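PDB 5OI9: STIL N-terminal domain-containing protein, which probably takes part in centriole assembly by binding CEP85 and supporting PLK4 activation, as STIL proteins do, and is represented here by its N-terminal domain. Local coordinates for residues 118-123 with 168-173; 158-163 with 273-278; 228-233 with 269-274. All coordinates share one frame; numbering follows the deposited sequence.

The three contacts join segments far apart in sequence within the STIL N-terminal domain. Contact 1 pairs two parallel strands of the nine-stranded mixed sheet and lies across the chain's centre from contact 3, their centres about 28 Å apart. Contact 2 has its centre about 22 Å from that of contact 1 and about 6 Å from that of contact 3. Along the chain contacts 1 and 2 interleave, contact 1 closes before contact 3 opens, and contacts 2 and 3 both end on helix 270-281. The loop 158-163 thus touches strand 118-126 on one side, Lys163 on Val118, and on the other helix 270-281, which packs on the seven-stranded sheet.

Contact 1. Residues 118-123 with 168-173; sequences VIIPLS and LKIHAT
Pro121, Ser123 and Ile170 open a ladder of backbone hydrogen bonds between two parallel strands. Ile170 N donates to Pro121 O at 3.1 Å, Ser123 N returns to Ile170 O at 3.0 Å, and Ala172 N closes the run on Ser123 O at 2.8 Å. Ile170 thus uses both its N-H and its carbonyl on the same neighbour, one bond on each side of Leu122, as expected in a parallel bridge. Toward the start of the strands the ladder stops, because Pro121 has no N-H to give to Leu168 O: Pro121 CD lies 3.2 Å from Leu168 O instead, and a water bridges Ile119 O and Leu168 N.

Aliphatic side chains line one face. Ile120 is central: Ile120 CG2, held anti to the backbone N, lies 3.7 Å from Ile170 CG1, while Ile120 CG1 lies alongside Leu168 CD2 at 3.8 Å. Farther along, Leu122 CD1 lies 3.7 Å from Ile170 CG2 and also approaches the methyl of Ala172. The other face is more polar. Here the Lys169 chain bends at chi3 and chi4 (68° and 66°), which brings NZ back to 3.6 Å from Pro121 CB, and Ser123 CB approaches His171 CD2. Ser123 OG bonds to Lys70, and the His171 ring stacks on Phe137.

Both strands are interior members of the mixed sheet. Strand 69-79 runs antiparallel beside 118-126, with backbone bonds to Ile120 and Leu122, and strand 180-192 pairs likewise with 167-176 through Lys169 and His171. Ile41 and Ile43 of strand 39-44 pack on the aliphatic face, against Leu168 and Ile170.

Contact 2. Residues 158-163 with 273-278; sequences DSVDIK and WSACMR
Val160 and Ala275 bring the two backbones to 5.9 Å between their CA atoms, and Ile162 and Ser274 approach equally closely. An extended loop, which turns into a 3-10 segment at Ile162, here passes along one side of a regular helix; inside that helix Arg278 N bonds to Ser274 O.

Arg278 makes the polar contact. Its CG stands anti to the backbone N and the chain bends at chi2 (68°), which carries the guanidinium along the loop to Asp158. Arg278 NH2 donates to Asp158 O at 2.6 Å with a bent N-H...O angle of 132°. The donor lies in the carbonyl plane on a lone pair, while the oxygen is tilted 20° from the guanidinium plane. Arg278 NH1 adds a weak bond to the same oxygen, so this one carbonyl faces both terminal nitrogens. Ser156 O is a further, weak partner of NH2, and a water accepts from Asp161 N and, weakly, from NH1.

The contact joins the connection between helix 139-155 and strand 167-176 to helix 270-281, a helix that also packs on strand 256-264 through Ala275. An Asx turn shapes the loop: Asp161 OD1 accepts from Lys163 N at 2.9 Å and is also gripped by Lys163 NZ in a salt bridge.

Between these polar groups Val160 fills the middle of the contact. Val160 CG1 rests 3.8 Å from Ala275 N, and Val160 CG2 lies 3.9 Å from Arg278 CG, the two side chains running antiparallel. Ile162 CG1 packs 3.9 Å from Ser274 OG, whose hydrogen-bond partner is Pro270 O.

Contact 3. Residues 228-233 with 269-274; sequences QKSGYV and HPYVWS
Gln228 lays its CB over one face of the Tyr271 ring, 3.4 Å from the centroid and only 5° off the ring normal, a CH-pi contact of nearly direct overlap. Gln228 CG follows across the same ring, 3.7 Å from Tyr271 CG. A bend at chi2 (86°) then turns the amide off the phenol and toward His269, where Gln228 NE2 stands 3.3 Å from His269 NE2. The angle is too poor for a hydrogen bond, so this meeting is one of packing; the amide plane is tilted 36° from that of the imidazole.

Tyr271 reaches the strand with its hydroxyl end. With CG anti to the backbone N, the ring extends past Gln228 to Ser230, and Tyr271 OH lies 3.3 Å from Ser230 OG, a long, weak hydrogen bond at most.

The arrangement sets the first turn of helix 270-281 against the start of strand 229-235 and Gln228 just before it. His269 is the N-cap of this helix: His269 ND1 accepts from Tyr271 N at 3.0 Å, with the donor close to the imidazole plane. That bond helps to fix the ring beside the Gln228 amide.

Farther out, strand 229-235 pairs antiparallel with strand 256-264 in the seven-stranded mixed sheet, through backbone bonds of Lys229 with Asp262 and of Gly231 with Trp260. The Ser230 side chain also packs on Val160 of the loop 158-163. Val264 of strand 256-264 touches both Gln228 and His269, while Ile79 of strand 69-79 packs on His269 and Pro270.

Contact 1. Residues 118-123 with 168-173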
# COMPACT_ATOMS: atom_id res chain seq x y z
N VAL A 118 7.11 2.93 -5.25
CA VAL A 118 5.85 2.43 -5.79
C VAL A 118 6.06 2.10 -7.26
O VAL A 118 6.50 2.95 -8.04
CB VAL A 118 4.73 3.47 -5.62
CG1 VAL A 118 3.44 2.97 -6.25
CG2 VAL A 118 4.52 3.79 -4.14
N ILE A 119 5.78 0.85 -7.63
CA ILE A 119 5.95 0.40 -9.01
C ILE A 119 4.61 0.54 -9.72
O ILE A 119 3.63 -0.12 -9.35
CB ILE A 119 6.46 -1.04 -9.07
CG1 ILE A 119 7.71 -1.21 -8.20
CG2 ILE A 119 6.76 -1.44 -10.51
CD1 ILE A 119 8.91 -0.43 -8.68
N ILE A 120 4.56 1.39 -10.74
CA ILE A 120 3.34 1.60 -11.51
C ILE A 120 3.56 1.15 -12.94
O ILE A 120 4.26 1.82 -13.71
CB ILE A 120 2.89 3.08 -11.47
CG1 ILE A 120 2.79 3.57 -10.03
CG2 ILE A 120 1.56 3.24 -12.19
CD1 ILE A 120 3.97 4.40 -9.57
N PRO A 121 2.99 0.01 -13.35
CA PRO A 121 3.06 -0.38 -14.76
C PRO A 121 2.42 0.68 -15.64
O PRO A 121 1.32 1.16 -15.36
CB PRO A 121 2.28 -1.70 -14.80
CG PRO A 121 2.30 -2.21 -13.39
CD PRO A 121 2.27 -0.98 -12.53
N LEU A 122 3.13 1.06 -16.70
CA LEU A 122 2.69 2.11 -17.61
C LEU A 122 2.51 1.53 -19.00
O LEU A 122 3.48 1.04 -19.60
CB LEU A 122 3.69 3.27 -17.64
CG LEU A 122 3.41 4.35 -18.68
CD1 LEU A 122 2.08 5.03 -18.39
CD2 LEU A 122 4.54 5.36 -18.74
N SER A 123 1.29 1.57 -19.51
CA SER A 123 0.98 1.18 -20.87
C SER A 123 0.66 2.43 -21.68
O SER A 123 -0.20 3.22 -21.29
CB SER A 123 -0.21 0.21 -20.92
OG SER A 123 0.15 -1.06 -20.40
N LEU A 168 -1.41 -0.09 -8.45
CA LEU A 168 -1.73 1.08 -9.25
C LEU A 168 -1.17 0.92 -10.65
O LEU A 168 -0.02 0.50 -10.82
CB LEU A 168 -1.16 2.34 -8.59
CG LEU A 168 -1.44 3.71 -9.21
CD1 LEU A 168 -2.91 4.09 -9.04
CD2 LEU A 168 -0.54 4.76 -8.58
N LYS A 169 -1.98 1.24 -11.66
CA LYS A 169 -1.58 1.14 -13.06
C LYS A 169 -2.01 2.41 -13.79
O LYS A 169 -2.94 3.10 -13.37
CB LYS A 169 -2.19 -0.09 -13.74
CG LYS A 169 -1.86 -1.41 -13.06
CD LYS A 169 -2.69 -2.55 -13.63
CE LYS A 169 -2.29 -2.87 -15.06
NZ LYS A 169 -0.90 -3.41 -15.14
N ILE A 170 -1.33 2.70 -14.89
CA ILE A 170 -1.62 3.89 -15.69
C ILE A 170 -1.67 3.49 -17.16
O ILE A 170 -0.77 2.79 -17.65
CB ILE A 170 -0.60 5.01 -15.47
CG1 ILE A 170 -0.69 5.54 -14.04
CG2 ILE A 170 -0.83 6.15 -16.45
CD1 ILE A 170 0.27 6.66 -13.73
N HIS A 171 -2.72 3.93 -17.86
CA HIS A 171 -2.81 3.85 -19.31
C HIS A 171 -2.69 5.26 -19.88
O HIS A 171 -3.41 6.17 -19.44
CB HIS A 171 -4.14 3.23 -19.76
CG HIS A 171 -4.33 1.82 -19.31
ND1 HIS A 171 -5.57 1.23 -19.24
CD2 HIS A 171 -3.44 0.87 -18.92
CE1 HIS A 171 -5.44 -0.02 -18.82
NE2 HIS A 171 -4.16 -0.26 -18.62
N ALA A 172 -1.80 5.44 -20.84
CA ALA A 172 -1.57 6.75 -21.45
C ALA A 172 -1.73 6.64 -22.96
O ALA A 172 -1.03 5.85 -23.61
CB ALA A 172 -0.18 7.29 -21.10
N THR A 173 -2.64 7.42 -23.52
CA THR A 173 -2.79 7.53 -24.97
C THR A 173 -2.27 8.90 -25.38
O THR A 173 -2.72 9.92 -24.85
CB THR A 173 -4.24 7.34 -25.39
OG1 THR A 173 -4.70 6.07 -24.93
CG2 THR A 173 -4.35 7.38 -26.90
O HOH W 1 1.40 -0.12 -7.54

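Contact 2. Residues 158-163 with 273-278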
# COMPACT_ATOMS: atom_id res chain seq x y z
N ASP A 158 8.90 -10.38 3.66
CA ASP A 158 9.53 -9.11 3.98
C ASP A 158 8.74 -8.35 5.05
O ASP A 158 7.64 -8.73 5.44
CB ASP A 158 9.67 -8.24 2.73
CG ASP A 158 10.61 -8.85 1.70
OD1 ASP A 158 11.52 -9.61 2.11
OD2 ASP A 158 10.44 -8.56 0.50
N SER A 159 9.34 -7.25 5.51
CA SER A 159 8.68 -6.38 6.48
C SER A 159 7.38 -5.83 5.92
O SER A 159 7.21 -5.71 4.70
CB SER A 159 9.62 -5.23 6.87
OG SER A 159 10.78 -5.71 7.52
N VAL A 160 6.46 -5.48 6.82
CA VAL A 160 5.19 -4.89 6.42
C VAL A 160 5.45 -3.62 5.63
O VAL A 160 6.23 -2.75 6.05
CB VAL A 160 4.31 -4.63 7.64
CG1 VAL A 160 3.12 -3.76 7.26
CG2 VAL A 160 3.84 -5.94 8.26
N ASP A 161 4.80 -3.51 4.47
CA ASP A 161 4.97 -2.37 3.57
C ASP A 161 3.59 -1.91 3.12
O ASP A 161 2.82 -2.70 2.56
CB ASP A 161 5.84 -2.75 2.36
CG ASP A 161 6.34 -1.54 1.59
OD1 ASP A 161 5.68 -0.48 1.62
OD2 ASP A 161 7.41 -1.65 0.95
N ILE A 162 3.28 -0.63 3.36
CA ILE A 162 2.00 -0.08 2.93
C ILE A 162 1.85 -0.17 1.42
O ILE A 162 0.73 -0.30 0.91
CB ILE A 162 1.85 1.37 3.43
CG1 ILE A 162 2.06 1.44 4.94
CG2 ILE A 162 0.49 1.93 3.07
CD1 ILE A 162 1.91 2.84 5.51
N LYS A 163 2.96 -0.12 0.68
CA LYS A 163 2.91 -0.23 -0.77
C LYS A 163 2.36 -1.58 -1.24
O LYS A 163 1.87 -1.68 -2.36
CB LYS A 163 4.30 0.01 -1.37
CG LYS A 163 4.85 1.41 -1.14
CD LYS A 163 6.20 1.59 -1.82
CE LYS A 163 7.28 0.76 -1.15
NZ LYS A 163 7.52 1.18 0.26
N TRP A 273 -3.36 -0.98 9.90
CA TRP A 273 -4.20 -1.84 9.08
C TRP A 273 -3.36 -2.72 8.16
O TRP A 273 -3.69 -3.90 7.96
CB TRP A 273 -5.17 -0.98 8.26
CG TRP A 273 -6.04 -1.74 7.30
CD1 TRP A 273 -7.25 -2.30 7.57
CD2 TRP A 273 -5.78 -1.98 5.92
NE1 TRP A 273 -7.76 -2.90 6.44
CE2 TRP A 273 -6.87 -2.71 5.41
CE3 TRP A 273 -4.73 -1.65 5.05
CZ2 TRP A 273 -6.95 -3.11 4.08
CZ3 TRP A 273 -4.80 -2.06 3.73
CH2 TRP A 273 -5.90 -2.78 3.26
N SER A 274 -2.26 -2.18 7.63
CA SER A 274 -1.40 -2.96 6.74
C SER A 274 -0.77 -4.13 7.48
O SER A 274 -0.65 -5.23 6.94
CB SER A 274 -0.33 -2.06 6.14
OG SER A 274 -0.90 -1.02 5.37
N ALA A 275 -0.35 -3.91 8.74
CA ALA A 275 0.20 -5.00 9.53
C ALA A 275 -0.87 -6.05 9.83
O ALA A 275 -0.60 -7.26 9.77
CB ALA A 275 0.80 -4.45 10.82
N CYS A 276 -2.09 -5.61 10.15
CA CYS A 276 -3.19 -6.55 10.40
C CYS A 276 -3.46 -7.41 9.17
O CYS A 276 -3.60 -8.63 9.27
CB CYS A 276 -4.45 -5.79 10.81
SG CYS A 276 -4.33 -4.90 12.38
N MSE A 277 -3.56 -6.77 8.00
CA MSE A 277 -3.80 -7.49 6.75
C MSE A 277 -2.70 -8.50 6.46
O MSE A 277 -2.97 -9.64 6.09
CB MSE A 277 -3.91 -6.50 5.58
CG MSE A 277 -5.14 -5.63 5.66
SE MSE A 277 -6.78 -6.67 5.59
CE MSE A 277 -6.79 -6.99 3.67
N ARG A 278 -1.46 -8.04 6.64
CA ARG A 278 -0.31 -8.91 6.42
C ARG A 278 -0.36 -10.13 7.33
O ARG A 278 -0.07 -11.26 6.90
CB ARG A 278 0.97 -8.12 6.64
CG ARG A 278 2.23 -8.93 6.44
CD ARG A 278 2.41 -9.33 4.99
NE ARG A 278 3.60 -10.15 4.85
CZ ARG A 278 4.84 -9.67 4.77
NH1 ARG A 278 5.04 -8.36 4.79
NH2 ARG A 278 5.87 -10.49 4.65
O HOH W 2 3.19 -6.03 3.32

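Contact 3. Residues 228-233 with 269-274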
# COMPACT_ATOMS: atom_id res chain seq x y z
N GLN A 228 7.81 3.59 11.04
CA GLN A 228 7.04 2.46 11.53
C GLN A 228 7.86 1.19 11.48
O GLN A 228 8.64 0.96 10.55
CB GLN A 228 5.76 2.29 10.71
CG GLN A 228 4.78 3.44 10.82
CD GLN A 228 5.08 4.55 9.84
OE1 GLN A 228 5.58 4.31 8.74
NE2 GLN A 228 4.78 5.79 10.23
N LYS A 229 7.70 0.35 12.50
CA LYS A 229 8.17 -1.02 12.46
C LYS A 229 7.14 -1.89 13.17
O LYS A 229 6.33 -1.40 13.96
CB LYS A 229 9.56 -1.17 13.09
CG LYS A 229 9.66 -0.80 14.56
CD LYS A 229 11.06 -1.07 15.08
CE LYS A 229 11.13 -1.03 16.59
NZ LYS A 229 12.41 -1.62 17.09
N SER A 230 7.16 -3.18 12.84
CA SER A 230 6.18 -4.09 13.40
C SER A 230 6.80 -5.47 13.55
O SER A 230 7.85 -5.77 12.98
CB SER A 230 4.92 -4.16 12.53
OG SER A 230 5.14 -4.96 11.38
N GLY A 231 6.13 -6.30 14.33
CA GLY A 231 6.53 -7.67 14.52
C GLY A 231 5.34 -8.51 14.89
O GLY A 231 4.19 -8.13 14.62
N TYR A 232 5.58 -9.65 15.54
CA TYR A 232 4.51 -10.58 15.85
C TYR A 232 4.57 -10.94 17.32
O TYR A 232 5.58 -10.75 18.00
CB TYR A 232 4.60 -11.81 14.93
CG TYR A 232 4.51 -11.40 13.48
CD1 TYR A 232 3.28 -11.23 12.86
CD2 TYR A 232 5.66 -11.14 12.74
CE1 TYR A 232 3.19 -10.82 11.54
CE2 TYR A 232 5.58 -10.74 11.42
CZ TYR A 232 4.35 -10.58 10.82
OH TYR A 232 4.26 -10.18 9.50
N VAL A 233 3.44 -11.44 17.83
CA VAL A 233 3.26 -11.71 19.25
C VAL A 233 3.06 -13.21 19.42
O VAL A 233 2.13 -13.79 18.86
CB VAL A 233 2.07 -10.94 19.83
CG1 VAL A 233 1.91 -11.26 21.31
CG2 VAL A 233 2.26 -9.44 19.63
N HIS A 269 -3.52 5.06 11.78
CA HIS A 269 -2.47 5.11 10.77
C HIS A 269 -2.61 3.92 9.83
O HIS A 269 -2.76 2.78 10.30
CB HIS A 269 -1.10 5.10 11.44
CG HIS A 269 0.03 5.52 10.54
ND1 HIS A 269 0.50 4.72 9.53
CD2 HIS A 269 0.77 6.65 10.51
CE1 HIS A 269 1.49 5.34 8.91
NE2 HIS A 269 1.68 6.51 9.49
N PRO A 270 -2.59 4.13 8.51
CA PRO A 270 -2.79 3.00 7.59
C PRO A 270 -1.74 1.90 7.72
O PRO A 270 -1.99 0.78 7.28
CB PRO A 270 -2.73 3.66 6.20
CG PRO A 270 -2.08 4.99 6.41
CD PRO A 270 -2.42 5.41 7.80
N TYR A 271 -0.59 2.19 8.33
CA TYR A 271 0.40 1.14 8.57
C TYR A 271 -0.13 0.07 9.52
O TYR A 271 0.23 -1.10 9.40
CB TYR A 271 1.69 1.74 9.11
CG TYR A 271 2.78 0.73 9.38
CD1 TYR A 271 3.65 0.33 8.37
CD2 TYR A 271 2.95 0.18 10.65
CE1 TYR A 271 4.65 -0.59 8.61
CE2 TYR A 271 3.95 -0.74 10.90
CZ TYR A 271 4.80 -1.12 9.88
OH TYR A 271 5.79 -2.03 10.12
N VAL A 272 -0.97 0.46 10.48
CA VAL A 272 -1.53 -0.50 11.43
C VAL A 272 -2.43 -1.49 10.71
O VAL A 272 -2.32 -2.71 10.88
CB VAL A 272 -2.27 0.23 12.56
CG1 VAL A 272 -2.93 -0.78 13.49
CG2 VAL A 272 -1.32 1.13 13.32
N TRP A 273 -3.36 -0.98 9.90
CA TRP A 273 -4.20 -1.84 9.08
C TRP A 273 -3.36 -2.72 8.16
O TRP A 273 -3.69 -3.90 7.96
CB TRP A 273 -5.17 -0.98 8.26
CG TRP A 273 -6.04 -1.74 7.30
CD1 TRP A 273 -7.25 -2.30 7.57
CD2 TRP A 273 -5.78 -1.98 5.92
NE1 TRP A 273 -7.76 -2.90 6.44
CE2 TRP A 273 -6.87 -2.71 5.41
CE3 TRP A 273 -4.73 -1.65 5.05
CZ2 TRP A 273 -6.95 -3.11 4.08
CZ3 TRP A 273 -4.80 -2.06 3.73
CH2 TRP A 273 -5.90 -2.78 3.26
N SER A 274 -2.26 -2.18 7.63
CA SER A 274 -1.40 -2.96 6.74
C SER A 274 -0.77 -4.13 7.48
O SER A 274 -0.65 -5.23 6.94
CB SER A 274 -0.33 -2.06 6.14
OG SER A 274 -0.90 -1.02 5.37